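Local coordinates for protein nicotinate phosphoribosyltransferase (Saccharomyces cerevisiae, PDB 1VLP) that catalyses the ATP-dependent transfer of phosphoribose from phosphoribosyl diphosphate to nicotinate, forming nicotinate ribonucleotide in the first step of NAD synthesis from nicotinic acid, at residues A[32-37]-A[244-249]; A[44-49]-A[138-143]. All coordinates share one frame; numbering follows the deposited sequence. Where two conformers were deposited one is given.

Contact 1. Residues A[32-37]-A[244-249]; sequences HAAVFT and HEWVMG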
ATOM      1  N   HIS A  32       7.660   5.173  -7.859  1.00  3.28           N
ATOM      2  CA  HIS A  32       7.792   6.335  -8.740  1.00  3.00           C
ATOM      3  C   HIS A  32       9.247   6.448  -9.256  1.00  2.28           C
ATOM      4  O   HIS A  32       9.515   6.658 -10.427  1.00  2.33           O
ATOM      5  CB  HIS A  32       7.381   7.605  -7.976  1.00  2.10           C
ATOM      6  CG  HIS A  32       7.243   8.809  -8.858  1.00  4.34           C
ATOM      7  ND1 HIS A  32       7.372  10.103  -8.372  1.00  2.84           N
ATOM      8  CD2 HIS A  32       6.978   8.927 -10.189  1.00  3.45           C
ATOM      9  CE1 HIS A  32       7.169  10.956  -9.371  1.00  8.65           C
ATOM     10  NE2 HIS A  32       6.968  10.269 -10.488  1.00  4.55           N
ATOM     11  N   ALA A  33      10.196   6.339  -8.326  1.00  2.90           N
ATOM     12  CA  ALA A  33      11.633   6.344  -8.679  1.00  2.52           C
ATOM     13  C   ALA A  33      11.976   5.192  -9.594  1.00  2.69           C
ATOM     14  O   ALA A  33      12.675   5.379 -10.583  1.00  2.00           O
ATOM     15  CB  ALA A  33      12.481   6.306  -7.455  1.00  2.52           C
ATOM     16  N   ALA A  34      11.428   4.013  -9.302  1.00  4.06           N
ATOM     17  CA  ALA A  34      11.738   2.831 -10.134  1.00  5.02           C
ATOM     18  C   ALA A  34      11.171   2.990 -11.560  1.00  3.34           C
ATOM     19  O   ALA A  34      11.822   2.657 -12.552  1.00  2.82           O
ATOM     20  CB  ALA A  34      11.205   1.546  -9.457  1.00  5.22           C
ATOM     21  N   VAL A  35       9.944   3.529 -11.664  1.00  3.63           N
ATOM     22  CA  VAL A  35       9.257   3.665 -12.934  1.00  3.23           C
ATOM     23  C   VAL A  35       9.907   4.756 -13.752  1.00  4.36           C
ATOM     24  O   VAL A  35      10.099   4.599 -14.964  1.00  3.26           O
ATOM     25  CB  VAL A  35       7.785   3.950 -12.680  1.00  5.54           C
ATOM     26  CG1 VAL A  35       7.093   4.419 -13.886  1.00  9.05           C
ATOM     27  CG2 VAL A  35       7.125   2.667 -12.101  1.00  4.48           C
ATOM     28  N   PHE A  36      10.221   5.861 -13.083  1.00  4.40           N
ATOM     29  CA  PHE A  36      10.920   6.978 -13.717  1.00  4.96           C
ATOM     30  C   PHE A  36      12.260   6.513 -14.295  1.00  3.86           C
ATOM     31  O   PHE A  36      12.601   6.901 -15.405  1.00  3.32           O
ATOM     32  CB  PHE A  36      11.146   8.135 -12.715  1.00  5.71           C
ATOM     33  CG  PHE A  36      12.133   9.176 -13.213  1.00  7.94           C
ATOM     34  CD1 PHE A  36      11.777  10.053 -14.207  1.00 14.76           C
ATOM     35  CD2 PHE A  36      13.450   9.203 -12.716  1.00  9.53           C
ATOM     36  CE1 PHE A  36      12.689  11.014 -14.677  1.00  8.59           C
ATOM     37  CE2 PHE A  36      14.368  10.162 -13.197  1.00  6.52           C
ATOM     38  CZ  PHE A  36      13.974  11.043 -14.167  1.00  8.80           C
ATOM     39  N   THR A  37      12.994   5.719 -13.526  1.00  4.90           N
ATOM     40  CA  THR A  37      14.338   5.281 -13.864  1.00  5.89           C
ATOM     41  C   THR A  37      14.334   4.316 -15.079  1.00  5.12           C
ATOM     42  O   THR A  37      15.154   4.445 -16.001  1.00  3.60           O
ATOM     43  CB  THR A  37      15.072   4.698 -12.614  1.00  5.33           C
ATOM     44  OG1 THR A  37      15.252   5.737 -11.592  1.00  6.23           O
ATOM     45  CG2 THR A  37      16.451   4.153 -12.967  1.00  9.44           C
ATOM     46  N   HIS A 244       2.832  -4.920  -5.672  1.00  8.02           N
ATOM     47  CA  HIS A 244       2.470  -5.840  -6.783  1.00  5.00           C
ATOM     48  C   HIS A 244       2.577  -5.185  -8.124  1.00  4.36           C
ATOM     49  O   HIS A 244       2.948  -5.856  -9.087  1.00  2.82           O
ATOM     50  CB  HIS A 244       1.069  -6.436  -6.641  1.00  6.07           C
ATOM     51  CG  HIS A 244       0.881  -7.290  -5.428  1.00 11.12           C
ATOM     52  ND1 HIS A 244       1.482  -8.520  -5.275  1.00 12.31           N
ATOM     53  CD2 HIS A 244       0.190  -7.057  -4.282  1.00  9.25           C
ATOM     54  CE1 HIS A 244       1.139  -9.020  -4.095  1.00 12.33           C
ATOM     55  NE2 HIS A 244       0.349  -8.152  -3.478  1.00 14.34           N
ATOM     56  N   GLU A 245       2.279  -3.880  -8.187  1.00  5.16           N
ATOM     57  CA  GLU A 245       2.184  -3.203  -9.480  1.00  7.32           C
ATOM     58  C   GLU A 245       3.519  -3.209 -10.231  1.00  4.43           C
ATOM     59  O   GLU A 245       3.550  -3.250 -11.459  1.00  6.13           O
ATOM     60  CB  GLU A 245       1.561  -1.812  -9.325  1.00  8.89           C
ATOM     61  CG  GLU A 245       2.330  -0.789  -8.699  1.00 11.38           C
ATOM     62  CD  GLU A 245       1.629   0.625  -8.778  1.00 12.75           C
ATOM     63  OE1 GLU A 245       1.396   1.083  -9.922  1.00 25.12           O
ATOM     64  OE2 GLU A 245       1.447   1.250  -7.740  1.00 21.31           O
ATOM     65  N   TRP A 246       4.631  -3.330  -9.494  1.00  2.64           N
ATOM     66  CA  TRP A 246       5.947  -3.466 -10.097  1.00  3.29           C
ATOM     67  C   TRP A 246       6.067  -4.686 -10.946  1.00  3.92           C
ATOM     68  O   TRP A 246       6.285  -4.558 -12.149  1.00  2.00           O
ATOM     69  CB  TRP A 246       7.054  -3.398  -9.029  1.00  7.45           C
ATOM     70  CG  TRP A 246       8.415  -3.421  -9.606  1.00  3.01           C
ATOM     71  CD1 TRP A 246       9.369  -4.373  -9.381  1.00  8.45           C
ATOM     72  CD2 TRP A 246       9.019  -2.451 -10.478  1.00  5.85           C
ATOM     73  NE1 TRP A 246      10.496  -4.066 -10.063  1.00  4.63           N
ATOM     74  CE2 TRP A 246      10.330  -2.901 -10.743  1.00  6.26           C
ATOM     75  CE3 TRP A 246       8.583  -1.244 -11.067  1.00  4.61           C
ATOM     76  CZ2 TRP A 246      11.214  -2.200 -11.582  1.00  9.83           C
ATOM     77  CZ3 TRP A 246       9.455  -0.554 -11.890  1.00  6.80           C
ATOM     78  CH2 TRP A 246      10.741  -1.022 -12.138  1.00  6.11           C
ATOM     79  N   VAL A 247       5.956  -5.895 -10.389  1.00  3.00           N
ATOM     80  CA  VAL A 247       6.124  -7.069 -11.283  1.00  4.85           C
ATOM     81  C   VAL A 247       4.986  -7.206 -12.300  1.00  2.13           C
ATOM     82  O   VAL A 247       5.220  -7.714 -13.374  1.00  3.68           O
ATOM     83  CB  VAL A 247       6.419  -8.442 -10.568  1.00  8.05           C
ATOM     84  CG1 VAL A 247       5.241  -8.953  -9.835  1.00 11.32           C
ATOM     85  CG2 VAL A 247       6.931  -9.506 -11.622  1.00  5.80           C
HETATM   86  N   MSE A 248       3.778  -6.791 -11.933  1.00  3.26           N
HETATM   87  CA  MSE A 248       2.599  -6.768 -12.881  1.00  4.12           C
HETATM   88  C   MSE A 248       2.949  -5.922 -14.076  1.00  4.48           C
HETATM   89  O   MSE A 248       2.778  -6.368 -15.210  1.00  4.44           O
HETATM   90  CB  MSE A 248       1.353  -6.251 -12.183  1.00  2.77           C
HETATM   91  CG  MSE A 248       0.805  -7.112 -11.066  1.00  4.89           C
HETATM   92 SE   MSE A 248      -0.656  -6.220 -10.157  1.00 13.49          SE
HETATM   93  CE  MSE A 248      -1.956  -6.156 -11.608  1.00  7.28           C
ATOM     94  N   GLY A 249       3.496  -4.707 -13.865  1.00  2.54           N
ATOM     95  CA  GLY A 249       3.895  -3.864 -14.995  1.00  5.67           C
ATOM     96  C   GLY A 249       5.028  -4.443 -15.813  1.00  3.89           C
ATOM     97  O   GLY A 249       4.993  -4.471 -17.030  1.00  6.17           O
TER

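Contact 2. Residues A[44-49]-A[138-143]; sequences VTYKYT and KDTILY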
ATOM      1  N   VAL A  44       0.054   3.459 -18.777  1.00  3.16           N
ATOM      2  CA  VAL A  44      -0.743   2.570 -17.957  1.00  2.33           C
ATOM      3  C   VAL A  44      -2.133   3.149 -17.723  1.00  2.00           C
ATOM      4  O   VAL A  44      -2.385   4.369 -17.923  1.00  2.00           O
ATOM      5  CB  VAL A  44      -0.077   2.350 -16.554  1.00  2.00           C
ATOM      6  CG1 VAL A  44       1.305   1.667 -16.676  1.00  3.50           C
ATOM      7  CG2 VAL A  44       0.011   3.717 -15.776  1.00  2.00           C
ATOM      8  N   THR A  45      -3.029   2.257 -17.284  1.00  2.07           N
ATOM      9  CA  THR A  45      -4.339   2.686 -16.798  1.00  2.00           C
ATOM     10  C   THR A  45      -4.568   2.000 -15.458  1.00  2.00           C
ATOM     11  O   THR A  45      -4.389   0.789 -15.354  1.00  2.00           O
ATOM     12  CB  THR A  45      -5.468   2.312 -17.777  1.00  2.28           C
ATOM     13  OG1 THR A  45      -5.269   3.031 -18.997  1.00  5.06           O
ATOM     14  CG2 THR A  45      -6.820   2.653 -17.191  1.00  5.16           C
ATOM     15  N   TYR A  46      -4.996   2.765 -14.451  1.00  2.60           N
ATOM     16  CA  TYR A  46      -5.513   2.221 -13.167  1.00  3.44           C
ATOM     17  C   TYR A  46      -7.017   2.395 -13.120  1.00  2.12           C
ATOM     18  O   TYR A  46      -7.543   3.383 -13.695  1.00  2.00           O
ATOM     19  CB  TYR A  46      -4.930   2.968 -11.945  1.00  2.53           C
ATOM     20  CG  TYR A  46      -3.426   2.891 -11.750  1.00  2.93           C
ATOM     21  CD1 TYR A  46      -2.568   3.717 -12.495  1.00  9.18           C
ATOM     22  CD2 TYR A  46      -2.857   2.018 -10.825  1.00  4.71           C
ATOM     23  CE1 TYR A  46      -1.193   3.666 -12.326  1.00 11.68           C
ATOM     24  CE2 TYR A  46      -1.477   1.963 -10.655  1.00  9.18           C
ATOM     25  CZ  TYR A  46      -0.661   2.801 -11.434  1.00 14.59           C
ATOM     26  OH  TYR A  46       0.692   2.810 -11.283  1.00 15.53           O
ATOM     27  N   LYS A  47      -7.710   1.510 -12.393  0.50  2.00           N
ATOM     28  CA  LYS A  47      -9.147   1.580 -12.285  0.50  2.00           C
ATOM     29  C   LYS A  47      -9.583   1.435 -10.855  0.50  2.00           C
ATOM     30  O   LYS A  47      -9.111   0.599 -10.144  0.50  2.00           O
ATOM     31  CB  LYS A  47      -9.824   0.484 -13.117  0.50  5.25           C
ATOM     32  CG  LYS A  47     -11.283   0.186 -12.689  0.50  3.82           C
ATOM     33  CD  LYS A  47     -11.974  -0.966 -13.482  0.50  6.53           C
ATOM     34  CE  LYS A  47     -13.481  -1.112 -13.083  0.50  7.49           C
ATOM     35  NZ  LYS A  47     -13.795  -1.963 -11.876  0.50  8.06           N
ATOM     36  N   TYR A  48     -10.526   2.282 -10.498  1.00  2.50           N
ATOM     37  CA  TYR A  48     -11.231   2.230  -9.196  1.00  4.78           C
ATOM     38  C   TYR A  48     -12.266   1.130  -9.199  1.00  3.91           C
ATOM     39  O   TYR A  48     -13.013   0.967 -10.130  1.00  4.58           O
ATOM     40  CB  TYR A  48     -11.916   3.574  -8.950  1.00  5.84           C
ATOM     41  CG  TYR A  48     -12.972   3.648  -7.865  1.00  4.02           C
ATOM     42  CD1 TYR A  48     -12.608   3.864  -6.528  1.00  3.66           C
ATOM     43  CD2 TYR A  48     -14.325   3.502  -8.184  1.00  2.00           C
ATOM     44  CE1 TYR A  48     -13.560   3.959  -5.552  1.00  5.18           C
ATOM     45  CE2 TYR A  48     -15.325   3.588  -7.176  1.00  3.44           C
ATOM     46  CZ  TYR A  48     -14.917   3.876  -5.874  1.00  3.35           C
ATOM     47  OH  TYR A  48     -15.877   4.014  -4.914  1.00  3.74           O
ATOM     48  N   THR A  49     -12.331   0.393  -8.106  1.00  4.11           N
ATOM     49  CA  THR A  49     -13.402  -0.551  -7.907  1.00  5.34           C
ATOM     50  C   THR A  49     -13.872  -0.447  -6.466  1.00  3.47           C
ATOM     51  O   THR A  49     -13.064  -0.340  -5.537  1.00  4.29           O
ATOM     52  CB  THR A  49     -12.949  -2.012  -8.188  1.00  5.23           C
ATOM     53  OG1 THR A  49     -12.434  -2.097  -9.514  1.00  6.70           O
ATOM     54  CG2 THR A  49     -14.154  -2.951  -8.061  1.00 11.11           C
ATOM     55  N   LYS A 138       5.068   7.111 -14.972  1.00  4.80           N
ATOM     56  CA  LYS A 138       5.650   8.114 -14.060  1.00  4.90           C
ATOM     57  C   LYS A 138       4.705   9.279 -13.717  1.00  3.41           C
ATOM     58  O   LYS A 138       4.897   9.930 -12.700  1.00  6.09           O
ATOM     59  CB  LYS A 138       6.952   8.698 -14.602  1.00  5.52           C
ATOM     60  CG  LYS A 138       6.831   9.628 -15.740  1.00  9.50           C
ATOM     61  CD  LYS A 138       8.228   9.931 -16.300  1.00 18.82           C
ATOM     62  CE  LYS A 138       8.173  10.916 -17.431  1.00 20.35           C
ATOM     63  NZ  LYS A 138       7.555  10.385 -18.673  1.00 20.47           N
ATOM     64  N   ASP A 139       3.722   9.527 -14.570  1.00  2.06           N
ATOM     65  CA  ASP A 139       2.703  10.572 -14.367  1.00  2.88           C
ATOM     66  C   ASP A 139       1.505  10.086 -13.568  1.00  3.78           C
ATOM     67  O   ASP A 139       0.674  10.916 -13.127  1.00  8.86           O
ATOM     68  CB  ASP A 139       2.151  11.096 -15.707  1.00  3.54           C
ATOM     69  CG  ASP A 139       3.127  11.981 -16.445  1.00 10.26           C
ATOM     70  OD1 ASP A 139       4.135  12.391 -15.865  1.00 16.14           O
ATOM     71  OD2 ASP A 139       2.879  12.248 -17.633  1.00 14.39           O
ATOM     72  N   THR A 140       1.335   8.765 -13.440  1.00  3.96           N
ATOM     73  CA  THR A 140       0.110   8.201 -12.873  1.00  5.36           C
ATOM     74  C   THR A 140       0.283   7.463 -11.543  1.00  3.94           C
ATOM     75  O   THR A 140      -0.700   7.331 -10.733  1.00  2.88           O
ATOM     76  CB  THR A 140      -0.595   7.277 -13.903  1.00  5.84           C
ATOM     77  OG1 THR A 140       0.264   6.229 -14.263  1.00 12.23           O
ATOM     78  CG2 THR A 140      -0.975   8.086 -15.138  1.00  9.02           C
ATOM     79  N   ILE A 141       1.493   6.958 -11.330  1.00  4.54           N
ATOM     80  CA  ILE A 141       1.792   6.109 -10.152  1.00  5.24           C
ATOM     81  C   ILE A 141       1.414   6.710  -8.766  1.00  6.28           C
ATOM     82  O   ILE A 141       1.022   5.969  -7.853  1.00  4.77           O
ATOM     83  CB  ILE A 141       3.265   5.643 -10.223  1.00  5.52           C
ATOM     84  CG1 ILE A 141       3.543   4.567  -9.180  1.00 10.30           C
ATOM     85  CG2 ILE A 141       4.224   6.825 -10.081  1.00  7.72           C
ATOM     86  CD1 ILE A 141       4.149   3.418  -9.705  1.00 13.42           C
ATOM     87  N   LEU A 142       1.519   8.034  -8.586  1.00  2.00           N
ATOM     88  CA  LEU A 142       1.257   8.572  -7.263  1.00  2.96           C
ATOM     89  C   LEU A 142      -0.227   8.643  -6.920  1.00  2.00           C
ATOM     90  O   LEU A 142      -0.571   8.835  -5.763  1.00  4.85           O
ATOM     91  CB  LEU A 142       1.904   9.955  -7.118  1.00  2.57           C
ATOM     92  CG  LEU A 142       3.437   9.982  -7.182  1.00  2.38           C
ATOM     93  CD1 LEU A 142       3.953  11.395  -6.780  1.00  2.41           C
ATOM     94  CD2 LEU A 142       4.081   8.914  -6.318  1.00  3.55           C
ATOM     95  N   TYR A 143      -1.131   8.594  -7.898  1.00  3.69           N
ATOM     96  CA  TYR A 143      -2.569   8.869  -7.563  1.00  4.95           C
ATOM     97  C   TYR A 143      -3.249   7.889  -6.642  1.00  3.88           C
ATOM     98  O   TYR A 143      -4.125   8.305  -5.878  1.00  5.58           O
ATOM     99  CB  TYR A 143      -3.394   8.956  -8.831  1.00  4.26           C
ATOM    100  CG  TYR A 143      -3.184  10.211  -9.610  1.00  2.00           C
ATOM    101  CD1 TYR A 143      -3.756  11.408  -9.197  1.00  4.55           C
ATOM    102  CD2 TYR A 143      -2.423  10.215 -10.796  1.00  5.17           C
ATOM    103  CE1 TYR A 143      -3.618  12.555  -9.947  1.00  9.73           C
ATOM    104  CE2 TYR A 143      -2.264  11.361 -11.533  1.00  7.69           C
ATOM    105  CZ  TYR A 143      -2.859  12.532 -11.106  1.00  5.85           C
ATOM    106  OH  TYR A 143      -2.708  13.686 -11.845  1.00  5.13           O
TER

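Contact 1. Residues A[32-37]-A[244-249]
The methyl of Ala-34 lies over one face of the Trp-246 indole, overlapping its six-membered ring in a CH-pi contact. Ala-34 CB stands 4.0 Å from the centroid of that ring, only 26° off the ring normal, and comes within 3.7 Å of Trp-246 CZ3. Val-35 meets the same corner differently: its CG2 sits in the plane of the indole, at the edge, 4.0 Å from Trp-246 CZ3. One methyl on a face and one at an edge thus frame the tip of the benzo ring. The indole spans the gap between helix 26-38 and helix 244-254; the nearest CA atoms of 32-37 and 244-249, those of Val-35 and Trp-246, are 8.4 Å apart. It does so because CG of Trp-246 is anti to the backbone N (chi1 -175°), which carries the ring out to the other helix. The pyrrole end is held separately, Trp-246 NE1 donating to Ala-264 O on helix 260-272, while Trp-137 packs against both Val-35 and Trp-246. The side chain of Trp-246 is about 8 Å from that of Tyr-27, a probable nicotinate-binding residue, so the packing lies near the likely nicotinate site. No hydrogen bond crosses between 32-37 and 244-249; their side chains meet through dispersion and CH-pi contact, while the N-H bond to Ala-264 O would restrict rotation of the indole.

Contact 2. Residues A[44-49]-A[138-143]
Val-44 lies near the start of strand 43-50, the middle strand of the five-stranded antiparallel sheet, where it faces the short helix and type I turn of 138-143. Its CG2 packs beside the Thr-140 side chain, 4.1 Å from Thr-140 CB. Thr-140 has chi1 of 60°, which sets OG1 between its own backbone N and carbonyl carbon; the hydroxyl is hydrogen-bonded to Ser-136 O, one turn back. Two residues along the strand, Tyr-46 also points at the turn, and its ring presents an edge to the same hydroxyl, whose OG1 lies near the ring plane 3.5 Å from Tyr-46 CE1. The phenol then runs on obliquely across Ile-141, with Tyr-46 OH 3.7 Å from Ile-141 CA, and probably hydrogen-bonds to Glu-245 OE1 of helix 244-254, though the two oxygens are modelled unusually close. A phenylalanine in place of Tyr-46 would keep the ring against Thr-140 but would probably leave the Glu-245 carboxylate without this likely hydroxyl partner, buried beside Ile-141. Beyond the ring the strand parts from the turn. The turn itself is closed by Tyr-143 N donating to Thr-140 O at 3.1 Å.

In the fold
Both contacts are buried, with centres 12 Å apart, and they share helix 26-38 as a neighbour: it supplies one side of contact 1, while Ile-141 of contact 2 packs on its His-32 and Val-35. Contact 1 joins two helices about 200 residues apart in the chain, one from the N-terminal domain and one from the part of the protein related to TIM barrels; contact 2 stays within the N-terminal domain, laying a turn on a beta-sheet. The side-chain contacts of contact 1 are apolar, whereas contact 2 brings hydroxyls among its hydrocarbon groups. Glu-245, next to Trp-246 of contact 1, reaches toward contact 2, and its carboxylate also forms a salt bridge with Lys-28.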